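Rhodopsin (Todarodes pacificus, PDB 2Z73) senses light through bound retinal, whose isomerization from 11-cis to all-trans switches on G-protein signalling to phospholipase C for squid vision. Local coordinates at residues V19-H22 against W23-F26; G116-G119 against F120-I123; D132-V136 against I137-M141; A296-L299 against P300-A304; E343-D346 against D347-A350. All coordinates share one frame; numbering follows the deposited sequence.

Contact 1: V19-H22 against W23-F26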
# COMPACT_ATOMS: atom_id res chain seq x y z
N VAL A 19 14.67 -19.93 -17.13
CA VAL A 19 14.53 -18.55 -17.57
C VAL A 19 13.87 -18.44 -18.94
O VAL A 19 14.29 -19.09 -19.88
CB VAL A 19 15.91 -17.88 -17.67
CG1 VAL A 19 15.79 -16.53 -18.37
CG2 VAL A 19 16.51 -17.74 -16.28
N HIS A 20 12.84 -17.61 -19.05
CA HIS A 20 12.16 -17.44 -20.32
C HIS A 20 13.16 -16.96 -21.35
O HIS A 20 13.99 -16.10 -21.07
CB HIS A 20 11.04 -16.41 -20.21
CG HIS A 20 10.17 -16.34 -21.43
ND1 HIS A 20 10.61 -15.84 -22.63
CD2 HIS A 20 8.89 -16.74 -21.63
CE1 HIS A 20 9.64 -15.93 -23.52
NE2 HIS A 20 8.59 -16.47 -22.94
N PRO A 21 13.09 -17.51 -22.58
CA PRO A 21 13.98 -17.17 -23.69
C PRO A 21 14.16 -15.66 -23.85
O PRO A 21 15.25 -15.19 -24.17
CB PRO A 21 13.27 -17.79 -24.88
CG PRO A 21 12.67 -19.01 -24.29
CD PRO A 21 12.08 -18.49 -23.01
N HIS A 22 13.09 -14.92 -23.62
CA HIS A 22 13.15 -13.47 -23.76
C HIS A 22 14.24 -12.80 -22.95
O HIS A 22 14.91 -11.90 -23.45
CB HIS A 22 11.82 -12.84 -23.38
CG HIS A 22 11.90 -11.35 -23.30
ND1 HIS A 22 12.38 -10.58 -24.34
CD2 HIS A 22 11.62 -10.49 -22.30
CE1 HIS A 22 12.39 -9.31 -23.98
NE2 HIS A 22 11.93 -9.23 -22.75
N TRP A 23 14.44 -13.23 -21.71
CA TRP A 23 15.47 -12.62 -20.88
C TRP A 23 16.86 -13.16 -21.21
O TRP A 23 17.87 -12.60 -20.82
CB TRP A 23 15.18 -12.88 -19.39
CG TRP A 23 13.83 -12.38 -18.92
CD1 TRP A 23 12.80 -13.14 -18.46
CD2 TRP A 23 13.38 -11.02 -18.86
NE1 TRP A 23 11.73 -12.34 -18.13
CE2 TRP A 23 12.07 -11.04 -18.36
CE3 TRP A 23 13.96 -9.79 -19.19
CZ2 TRP A 23 11.31 -9.87 -18.18
CZ3 TRP A 23 13.21 -8.63 -19.02
CH2 TRP A 23 11.90 -8.68 -18.51
N ARG A 24 16.89 -14.24 -21.98
CA ARG A 24 18.13 -14.89 -22.35
C ARG A 24 18.89 -14.26 -23.50
O ARG A 24 20.08 -14.50 -23.66
CB ARG A 24 17.83 -16.36 -22.66
CG ARG A 24 17.32 -17.10 -21.45
CD ARG A 24 16.32 -18.18 -21.77
NE ARG A 24 16.87 -19.26 -22.57
CZ ARG A 24 16.37 -20.50 -22.59
NH1 ARG A 24 15.31 -20.81 -21.85
NH2 ARG A 24 16.92 -21.42 -23.37
N GLU A 25 18.21 -13.46 -24.31
CA GLU A 25 18.89 -12.86 -25.45
C GLU A 25 19.69 -11.61 -25.10
O GLU A 25 20.45 -11.10 -25.92
CB GLU A 25 17.86 -12.53 -26.54
CG GLU A 25 17.12 -11.25 -26.30
CD GLU A 25 15.96 -11.09 -27.24
OE1 GLU A 25 15.63 -9.94 -27.58
OE2 GLU A 25 15.37 -12.12 -27.63
N PHE A 26 19.55 -11.12 -23.88
CA PHE A 26 20.26 -9.92 -23.49
C PHE A 26 21.62 -10.16 -22.90
O PHE A 26 21.92 -11.26 -22.44
CB PHE A 26 19.41 -9.11 -22.51
CG PHE A 26 18.06 -8.75 -23.04
CD1 PHE A 26 17.90 -7.70 -23.94
CD2 PHE A 26 16.94 -9.48 -22.67
CE1 PHE A 26 16.65 -7.39 -24.46
CE2 PHE A 26 15.68 -9.17 -23.18
CZ PHE A 26 15.54 -8.12 -24.08

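Contact 2: G116-G119 against F120-I123. With RET (retinal), chain D.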
# COMPACT_ATOMS: atom_id res chain seq x y z
N GLY A 116 2.79 -10.42 -4.73
CA GLY A 116 1.49 -10.12 -5.28
C GLY A 116 0.39 -10.06 -4.26
O GLY A 116 -0.45 -9.15 -4.28
N ILE A 117 0.40 -11.03 -3.36
CA ILE A 117 -0.61 -11.15 -2.32
C ILE A 117 -0.70 -9.90 -1.46
O ILE A 117 -1.79 -9.48 -1.10
CB ILE A 117 -0.33 -12.38 -1.42
CG1 ILE A 117 -1.53 -12.67 -0.52
CG2 ILE A 117 0.88 -12.15 -0.58
CD1 ILE A 117 -1.39 -13.95 0.28
N PHE A 118 0.44 -9.30 -1.13
CA PHE A 118 0.43 -8.09 -0.30
C PHE A 118 0.34 -6.80 -1.09
O PHE A 118 0.07 -5.74 -0.54
CB PHE A 118 1.63 -8.07 0.64
CG PHE A 118 1.53 -9.09 1.73
CD1 PHE A 118 2.28 -10.26 1.69
CD2 PHE A 118 0.60 -8.92 2.75
CE1 PHE A 118 2.10 -11.25 2.64
CE2 PHE A 118 0.42 -9.90 3.72
CZ PHE A 118 1.17 -11.08 3.66
N GLY A 119 0.59 -6.90 -2.39
CA GLY A 119 0.47 -5.73 -3.25
C GLY A 119 -1.03 -5.56 -3.44
O GLY A 119 -1.55 -4.44 -3.42
N PHE A 120 -1.73 -6.68 -3.62
CA PHE A 120 -3.17 -6.63 -3.80
C PHE A 120 -3.82 -6.23 -2.48
O PHE A 120 -4.87 -5.59 -2.46
CB PHE A 120 -3.73 -8.00 -4.24
CG PHE A 120 -3.33 -8.42 -5.63
CD1 PHE A 120 -3.09 -9.76 -5.91
CD2 PHE A 120 -3.22 -7.48 -6.66
CE1 PHE A 120 -2.73 -10.18 -7.20
CE2 PHE A 120 -2.87 -7.88 -7.95
CZ PHE A 120 -2.62 -9.24 -8.23
N MET A 121 -3.19 -6.61 -1.38
CA MET A 121 -3.70 -6.32 -0.05
C MET A 121 -3.56 -4.86 0.34
O MET A 121 -4.45 -4.31 0.98
CB MET A 121 -3.03 -7.19 1.00
CG MET A 121 -3.79 -7.25 2.32
SD MET A 121 -3.31 -8.65 3.38
CE MET A 121 -2.34 -7.84 4.60
N SER A 122 -2.46 -4.23 -0.04
CA SER A 122 -2.29 -2.83 0.32
C SER A 122 -3.35 -1.90 -0.30
O SER A 122 -3.84 -0.99 0.37
CB SER A 122 -0.88 -2.37 -0.00
OG SER A 122 0.03 -2.89 0.96
N ILE A 123 -3.71 -2.13 -1.56
CA ILE A 123 -4.73 -1.29 -2.20
C ILE A 123 -6.13 -1.64 -1.70
O ILE A 123 -6.95 -0.75 -1.47
CB ILE A 123 -4.76 -1.43 -3.73
CG1 ILE A 123 -3.88 -2.60 -4.16
CG2 ILE A 123 -4.38 -0.11 -4.37
CD1 ILE A 123 -4.04 -2.97 -5.61
C1 RET D . -0.39 -5.39 -11.16
C2 RET D . -0.87 -3.92 -11.34
C3 RET D . -0.45 -2.96 -10.24
C4 RET D . -0.78 -3.48 -8.84
C5 RET D . -0.35 -4.93 -8.62
C6 RET D . -0.16 -5.81 -9.65
C7 RET D . 0.28 -7.25 -9.43
C8 RET D . 1.57 -7.63 -9.02
C9 RET D . 2.15 -8.94 -8.69
C10 RET D . 3.43 -8.86 -8.31
C11 RET D . 4.35 -9.88 -7.85
C12 RET D . 5.66 -9.72 -7.48
C13 RET D . 6.65 -8.58 -7.52
C14 RET D . 7.90 -8.74 -6.98
C15 RET D . 8.92 -7.69 -7.00
C16 RET D . -1.39 -6.32 -11.84
C17 RET D . 0.93 -5.50 -12.01
C18 RET D . -0.18 -5.20 -7.15
C19 RET D . 1.30 -10.20 -8.75
C20 RET D . 6.19 -7.28 -8.21

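Contact 3: D132-V136 against I137-M141. With BOG (octyl beta-D-glucopyranoside), chain C.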
# COMPACT_ATOMS: atom_id res chain seq x y z
N ASP A 132 -14.47 3.71 4.92
CA ASP A 132 -14.66 4.28 6.25
C ASP A 132 -14.73 5.79 6.10
O ASP A 132 -15.58 6.44 6.70
CB ASP A 132 -13.51 3.89 7.16
CG ASP A 132 -13.50 4.68 8.45
OD1 ASP A 132 -12.64 5.57 8.59
OD2 ASP A 132 -14.36 4.42 9.30
N ARG A 133 -13.83 6.34 5.28
CA ARG A 133 -13.80 7.77 5.05
C ARG A 133 -15.15 8.26 4.50
O ARG A 133 -15.66 9.30 4.92
CB ARG A 133 -12.68 8.13 4.07
CG ARG A 133 -11.27 7.97 4.64
CD ARG A 133 -11.05 8.81 5.89
NE ARG A 133 -11.70 8.22 7.06
CZ ARG A 133 -11.86 8.82 8.24
NH1 ARG A 133 -11.42 10.05 8.44
NH2 ARG A 133 -12.48 8.18 9.22
N TYR A 134 -15.72 7.49 3.58
CA TYR A 134 -17.01 7.84 3.00
C TYR A 134 -18.14 7.82 4.03
O TYR A 134 -19.07 8.60 3.94
CB TYR A 134 -17.36 6.89 1.86
CG TYR A 134 -18.83 6.92 1.47
CD1 TYR A 134 -19.67 5.84 1.76
CD2 TYR A 134 -19.37 8.03 0.83
CE1 TYR A 134 -21.01 5.87 1.41
CE2 TYR A 134 -20.71 8.07 0.48
CZ TYR A 134 -21.53 6.99 0.78
OH TYR A 134 -22.86 7.04 0.43
N ASN A 135 -18.06 6.90 5.00
CA ASN A 135 -19.10 6.81 6.02
C ASN A 135 -19.02 7.93 7.06
O ASN A 135 -20.03 8.33 7.63
CB ASN A 135 -19.03 5.46 6.74
CG ASN A 135 -19.71 4.35 5.98
OD1 ASN A 135 -20.85 4.49 5.55
ND2 ASN A 135 -19.01 3.23 5.81
N VAL A 136 -17.82 8.42 7.30
CA VAL A 136 -17.65 9.48 8.28
C VAL A 136 -17.65 10.87 7.65
O VAL A 136 -18.13 11.82 8.26
CB VAL A 136 -16.34 9.29 9.11
CG1 VAL A 136 -15.14 9.22 8.19
CG2 VAL A 136 -16.17 10.44 10.09
N ILE A 137 -17.14 10.98 6.43
CA ILE A 137 -17.08 12.26 5.73
C ILE A 137 -17.90 12.32 4.45
O ILE A 137 -18.43 13.36 4.11
CB ILE A 137 -15.63 12.64 5.35
CG1 ILE A 137 -14.79 12.84 6.61
CG2 ILE A 137 -15.62 13.91 4.52
CD1 ILE A 137 -15.24 14.02 7.46
N GLY A 138 -17.99 11.20 3.74
CA GLY A 138 -18.74 11.17 2.49
C GLY A 138 -20.23 11.34 2.62
O GLY A 138 -20.87 11.98 1.78
N ARG A 139 -20.81 10.78 3.68
CA ARG A 139 -22.25 10.86 3.93
C ARG A 139 -22.59 12.14 4.70
O ARG A 139 -21.70 12.85 5.16
CB ARG A 139 -22.70 9.63 4.72
CG ARG A 139 -22.13 8.33 4.17
CD ARG A 139 -22.56 7.10 4.94
NE ARG A 139 -23.93 6.71 4.63
CZ ARG A 139 -24.40 5.48 4.74
NH1 ARG A 139 -23.60 4.50 5.15
NH2 ARG A 139 -25.67 5.21 4.45
N PRO A 140 -23.89 12.46 4.83
CA PRO A 140 -24.25 13.68 5.56
C PRO A 140 -24.01 13.55 7.07
O PRO A 140 -24.13 12.45 7.63
CB PRO A 140 -25.73 13.87 5.21
CG PRO A 140 -26.21 12.47 5.04
CD PRO A 140 -25.09 11.81 4.27
N MET A 141 -23.67 14.66 7.72
CA MET A 141 -23.39 14.67 9.15
C MET A 141 -24.47 14.01 9.99
O MET A 141 -24.20 13.48 11.06
CB MET A 141 -23.17 16.10 9.64
CG MET A 141 -22.02 16.82 8.96
SD MET A 141 -21.76 18.50 9.58
CE MET A 141 -20.31 18.27 10.63
C1 BOG C . -10.65 8.58 14.32
O1 BOG C . -10.55 8.40 12.97
C2 BOG C . -10.06 9.96 14.46
O2 BOG C . -8.66 10.06 14.00
C3 BOG C . -10.18 10.17 15.90
O3 BOG C . -9.67 11.45 16.04
C4 BOG C . -11.70 10.05 16.34
O4 BOG C . -11.82 10.25 17.72
C5 BOG C . -12.22 8.68 16.17
O5 BOG C . -12.09 8.50 14.77
C6 BOG C . -13.74 8.56 16.60
O6 BOG C . -14.20 7.11 16.41
C1' BOG C . -10.15 7.06 12.93
C2' BOG C . -10.38 6.75 11.54
C3' BOG C . -9.03 6.27 11.11
C4' BOG C . -8.98 6.80 9.79
C5' BOG C . -7.84 6.08 9.17
C6' BOG C . -7.41 7.04 8.20
C7' BOG C . -6.23 6.37 7.63
C8' BOG C . -5.45 7.48 7.20

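Contact 4: A296-L299 against P300-A304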
# COMPACT_ATOMS: atom_id res chain seq x y z
N ALA A 296 14.09 -1.99 -18.70
CA ALA A 296 12.70 -1.61 -18.94
C ALA A 296 11.81 -2.22 -17.87
O ALA A 296 10.83 -1.60 -17.42
CB ALA A 296 12.25 -2.09 -20.32
N ALA A 297 12.15 -3.44 -17.47
CA ALA A 297 11.39 -4.14 -16.45
C ALA A 297 11.99 -3.88 -15.06
O ALA A 297 11.30 -3.43 -14.15
CB ALA A 297 11.34 -5.63 -16.76
N GLN A 298 13.29 -4.14 -14.92
CA GLN A 298 13.94 -3.95 -13.63
C GLN A 298 13.70 -2.61 -12.91
O GLN A 298 13.09 -2.58 -11.86
CB GLN A 298 15.44 -4.20 -13.75
CG GLN A 298 16.06 -4.73 -12.46
CD GLN A 298 15.41 -6.03 -12.01
OE1 GLN A 298 15.53 -7.05 -12.69
NE2 GLN A 298 14.72 -6.00 -10.87
N LEU A 299 14.19 -1.51 -13.49
CA LEU A 299 14.04 -0.19 -12.88
C LEU A 299 12.63 0.15 -12.42
O LEU A 299 12.44 0.75 -11.36
CB LEU A 299 14.57 0.89 -13.81
CG LEU A 299 16.05 1.27 -13.62
CD1 LEU A 299 16.94 0.04 -13.74
CD2 LEU A 299 16.43 2.31 -14.66
N PRO A 300 11.61 -0.19 -13.23
CA PRO A 300 10.24 0.12 -12.81
C PRO A 300 9.73 -0.82 -11.72
O PRO A 300 8.81 -0.46 -10.97
CB PRO A 300 9.45 -0.02 -14.11
CG PRO A 300 10.45 0.37 -15.13
CD PRO A 300 11.66 -0.39 -14.68
N VAL A 301 10.30 -2.02 -11.61
CA VAL A 301 9.87 -2.95 -10.56
C VAL A 301 10.45 -2.51 -9.22
O VAL A 301 9.80 -2.65 -8.19
CB VAL A 301 10.29 -4.43 -10.84
CG1 VAL A 301 11.74 -4.63 -10.48
CG2 VAL A 301 9.41 -5.38 -10.04
N MET A 302 11.66 -1.97 -9.23
CA MET A 302 12.27 -1.48 -8.00
C MET A 302 11.41 -0.35 -7.43
O MET A 302 11.11 -0.30 -6.24
CB MET A 302 13.69 -0.95 -8.27
CG MET A 302 14.61 -1.98 -8.89
SD MET A 302 14.46 -3.57 -8.04
CE MET A 302 15.98 -3.57 -7.09
N PHE A 303 11.02 0.57 -8.31
CA PHE A 303 10.17 1.68 -7.92
C PHE A 303 8.91 1.11 -7.28
O PHE A 303 8.46 1.59 -6.24
CB PHE A 303 9.81 2.52 -9.15
CG PHE A 303 9.20 3.85 -8.83
CD1 PHE A 303 9.96 4.83 -8.20
CD2 PHE A 303 7.87 4.12 -9.15
CE1 PHE A 303 9.39 6.07 -7.88
CE2 PHE A 303 7.29 5.36 -8.84
CZ PHE A 303 8.06 6.34 -8.21
N ALA A 304 8.35 0.08 -7.91
CA ALA A 304 7.14 -0.56 -7.38
C ALA A 304 7.40 -1.19 -6.02
O ALA A 304 6.64 -0.98 -5.07
CB ALA A 304 6.60 -1.61 -8.37

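Contact 5: E343-D346 against D347-A350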
# COMPACT_ATOMS: atom_id res chain seq x y z
N GLU A 343 -0.71 20.52 17.11
CA GLU A 343 -1.08 19.56 16.08
C GLU A 343 -2.27 18.68 16.49
O GLU A 343 -2.98 18.14 15.63
CB GLU A 343 0.11 18.67 15.73
CG GLU A 343 1.42 19.42 15.47
CD GLU A 343 2.54 18.49 15.00
OE1 GLU A 343 3.70 18.96 14.88
OE2 GLU A 343 2.26 17.31 14.74
N THR A 344 -2.49 18.54 17.79
CA THR A 344 -3.56 17.70 18.31
C THR A 344 -4.80 18.45 18.79
O THR A 344 -5.77 17.83 19.23
CB THR A 344 -3.03 16.82 19.46
OG1 THR A 344 -2.34 17.65 20.40
CG2 THR A 344 -2.07 15.76 18.93
N GLU A 345 -4.77 19.77 18.70
CA GLU A 345 -5.89 20.59 19.14
C GLU A 345 -7.23 20.17 18.57
O GLU A 345 -8.16 19.89 19.33
CB GLU A 345 -5.62 22.05 18.78
CG GLU A 345 -4.35 22.60 19.40
CD GLU A 345 -4.07 24.02 18.97
OE1 GLU A 345 -3.99 24.27 17.74
OE2 GLU A 345 -3.92 24.89 19.85
N ASP A 346 -7.34 20.11 17.25
CA ASP A 346 -8.59 19.72 16.60
C ASP A 346 -9.16 18.40 17.13
O ASP A 346 -10.37 18.19 17.09
CB ASP A 346 -8.42 19.63 15.08
CG ASP A 346 -8.49 21.00 14.41
OD1 ASP A 346 -7.59 21.83 14.64
OD2 ASP A 346 -9.45 21.24 13.64
N ASP A 347 -8.29 17.52 17.61
CA ASP A 347 -8.75 16.24 18.15
C ASP A 347 -9.27 16.45 19.57
O ASP A 347 -10.18 15.75 20.02
CB ASP A 347 -7.62 15.21 18.17
CG ASP A 347 -7.32 14.65 16.79
OD1 ASP A 347 -6.62 15.33 16.01
OD2 ASP A 347 -7.79 13.54 16.50
N LYS A 348 -8.70 17.42 20.27
CA LYS A 348 -9.09 17.74 21.63
C LYS A 348 -10.55 18.20 21.67
O LYS A 348 -11.38 17.61 22.37
CB LYS A 348 -8.19 18.83 22.19
CG LYS A 348 -6.71 18.49 22.14
CD LYS A 348 -5.83 19.65 22.58
CE LYS A 348 -4.35 19.29 22.53
NZ LYS A 348 -3.48 20.45 22.85
N ASP A 349 -10.85 19.25 20.92
CA ASP A 349 -12.19 19.81 20.86
C ASP A 349 -13.20 18.81 20.32
O ASP A 349 -14.31 18.69 20.84
CB ASP A 349 -12.21 21.06 19.98
CG ASP A 349 -11.35 22.18 20.54
OD1 ASP A 349 -10.13 21.97 20.72
OD2 ASP A 349 -11.90 23.27 20.80
N ALA A 350 -12.81 18.09 19.27
CA ALA A 350 -13.69 17.11 18.65
C ALA A 350 -14.17 16.05 19.64
O ALA A 350 -15.25 15.48 19.48
CB ALA A 350 -12.98 16.43 17.49

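Contact 1: V19-H22 against W23-F26
The His22 imidazole is held between two larger rings. It turns an edge to one face of the Trp23 indole, with CD2 over the middle of the ring system; its centroid lies 4.7 Å from that of the Trp23 six-membered ring, and the planes are inclined at 50°. Phe26 directs its own edge at a face of His22 in an offset T-shaped pair, the planes at 87° and His22 CE1 3.4 Å from Phe26 CZ. At the edge of the His20 ring, in its plane, ND1 accepts from His22 N at 2.8 Å, which makes His20 the N-cap of the short, weakly bonded helix that follows; Pro21 CD sits over one face of this ring. Arg24, bent at chi2 and chi3, doubles back so that Val19 O meets the edge of its guanidinium, bonded to NH1 at 2.8 Å. Arg24 CG rests 3.5 Å from Val19 CG1. Trp23 also packs on Tyr190 and Ile191, and His22 NE2 bonds to Val292 O. The two histidines thus work in opposite senses: the bonds are consistent with an ND1 without a proton on His20 and a protonated NE2 on His22, the latter tying the aromatic cluster to the extracellular segment that holds Val292.

Contact 2: G116-G119 against F120-I123
Phe120 N donates to Gly116 O at 2.9 Å and Ser122 N to Phe118 O at 3.0 Å, with a weaker Met121 N bond to Ile117 O between them, so the third transmembrane helix keeps its alpha-helical bonding beside the chromophore. On the side toward helices 70-87 and 149-167, Phe118 and Met121 run alongside each other. The methyl CE of Met121 comes in at the edge of the Phe118 ring, 3.6 Å from CE2, while SD stands 4.9 Å from the ring centroid and 62° off its normal, an oblique Met-aromatic contact. The thioether chain leaves with CG anti to the backbone N (chi1 -163°) and bends only at its last torsion, which brings the methyl round to the ring. Phe120 lines the retinal pocket, CE2 3.5 Å from retinal C7, while its CD1 lies 3.2 Å from Gly116 O. Two glycines add backbone contacts: Gly116 CA meets the retinal methyl C19 at 3.5 Å, and Gly119 C lies near C18. Ser122 OG is bonded to Asp80 and Ser79 of helix 70-87. The chemistry is therefore divided: Gly116, Gly119 and Phe120 offer retinal carbon contacts, while the hydroxyl of Ser122 serves an interhelical polar network.

Contact 3: D132-V136 against I137-M141
Ile137 and Gly138 both return their backbone N-H groups to Arg133 O, the arginine of the Asp-Arg-Tyr (DRY) motif that marks the cytoplasmic end of the third helix in rhodopsin-family receptors. Ile137 N gives the ordinary helical bond at 2.7 Å. Its side chain lies beside that of Val136, CG1 against CG1 at 4.0 Å, and goes on to touch Ile223 and Glu256 of neighbouring helices. Gly138 N reaches the same oxygen at 3.2 Å, in the carbonyl plane on a lone pair, and this bond five residues back belongs to a wider pi-type turn. Gly138 CA passes 3.6 Å from Tyr134 CD2.

Arg139 is where the chain leaves helical geometry. Its backbone N makes a weak bond to Tyr134 O, and its CG lies over one face of the Tyr134 ring in a CH-pi contact, 3.9 Å from the centroid and 17° off the normal. The guanidinium runs on nearly parallel to that ring and ends beside Asn135. Beyond it, Met141 N bonds to Glu233.

The arginine of the motif is itself firmly fixed: Arg133 NH2 forms a salt bridge to Asp132 OD1, and NH1 forms another to Glu256 of helix 246-286, the ionic lock of this family. Val136 CG1 covers one face of its guanidinium and the octyl glucoside carbon C4' the opposite one. Outside this lock, the Arg139 side chain is held by NH1, which points almost straight at Asn135 OD1 from 2.8 Å, with the oxygen close to the guanidinium plane.

Contact 4: A296-L299 against P300-A304
Gln298 folds its side chain forward against Met302, one turn along the seventh transmembrane helix. CG starts out anti to the backbone N (chi1 -150°), and a bend at chi2 of 59° then swings the amide toward the second segment, placing Gln298 NE2 3.7 Å from Met302 SD. Its approach to Val301 CG1 is doubtful, since that methyl lies too near Gln298 O in the model. The polar atoms of that amide find their partners elsewhere: OE1 accepts from Val182 N, and NE2 bonds to Asn185 OD1. Met302 answers with a compact shape, bent at both chi2 and chi3, so that its sulfur sits back beside the glutamine.

Pro300 interrupts the backbone bonding. Having no N-H, it cannot bond to the turn before it, and the helix kinks here; Pro300 CG lies 3.0 Å from Ala296 O, and the ring carbon CD takes the place of the N-H next to Leu299. Bonding resumes with Val301 N on Ala297 O at 3.1 Å, Phe303 N follows weakly on Leu299 O, and Ala304 N bonds to Pro300 O.

Around this kink, Met302 and Gln298 pack on Leu37 of helix 31-61 and on Met92 of helix 91-97. Val301 touches retinal and Tyr277 of helix 246-286, Ala304 meets Trp274 of that same helix, and the Gln298 amide reaches the loop between strands 177-179 and 186-188.

Contact 5: E343-D346 against D347-A350
Lys348 lays its side chain back over Thr344 and Glu345, against the direction of the helix. With CG anti to the carbonyl carbon (chi1 -56°) and every later torsion extended, the methylenes form a straight rod: CD passes 3.6 Å from Glu345 CA, and CE stops 3.4 Å from Thr344 OG1. Lys348 NZ stays 5.4 Å from Glu345 OE2, too far for a salt bridge, though some attraction between the charges is likely. Thr344 OG1 is itself bonded to Asp341 O.

Asp347 tucks in on another side of the turn, its CB 3.4 Å from Thr344 O. That carbonyl takes the main bond of the turn from Lys348 N at 3.1 Å and a weak one from Asp347 N. The Asp347 carboxylate, buried in the model, has Lys321 as a long, weak ion-pair partner.

Asp346 meets the next turn through its CB and its carbonyl. The carbonyl oxygen accepts from Ala350 N at 3.3 Å and also lies 3.2 Å from Ala350 CB, while the Asp346 side chain leans on Ala251 and Asn254 of helix 246-286. Asp349 N completes the series with a nearly straight bond to Glu345 O.

Three acidic residues, Glu345, Asp346 and Asp347, open this turn, where their negative charge would probably be favoured by the helix dipole. Such an acidic start is a familiar feature of helix N-termini, and here it begins the short helix 345-351 of the cytoplasmic tail.

In the fold
The contacts run from the extracellular cap to the cytoplasmic face. Contact 1 rests on contact 4 through Trp23 CH2 and Ala297 CB, 3.6 Å apart. Contacts 4 and 2, with centres about 17 Å apart, do not touch but both border retinal; Lys305, the known retinylidene site, not linked in this model, directly follows contact 4. Contact 2 shares helix 104-138 with contact 3, whose centre is about 25 Å away, at the cytoplasmic end, so one helix runs from pocket to DRY motif. Contacts 3 and 5 stand about 10 Å apart at their nearest atoms. One octyl glucoside bridges them, its alkyl chain on Arg133 and its sugar near Asp347. Contacts 1 and 5 are about 58 Å apart between centres.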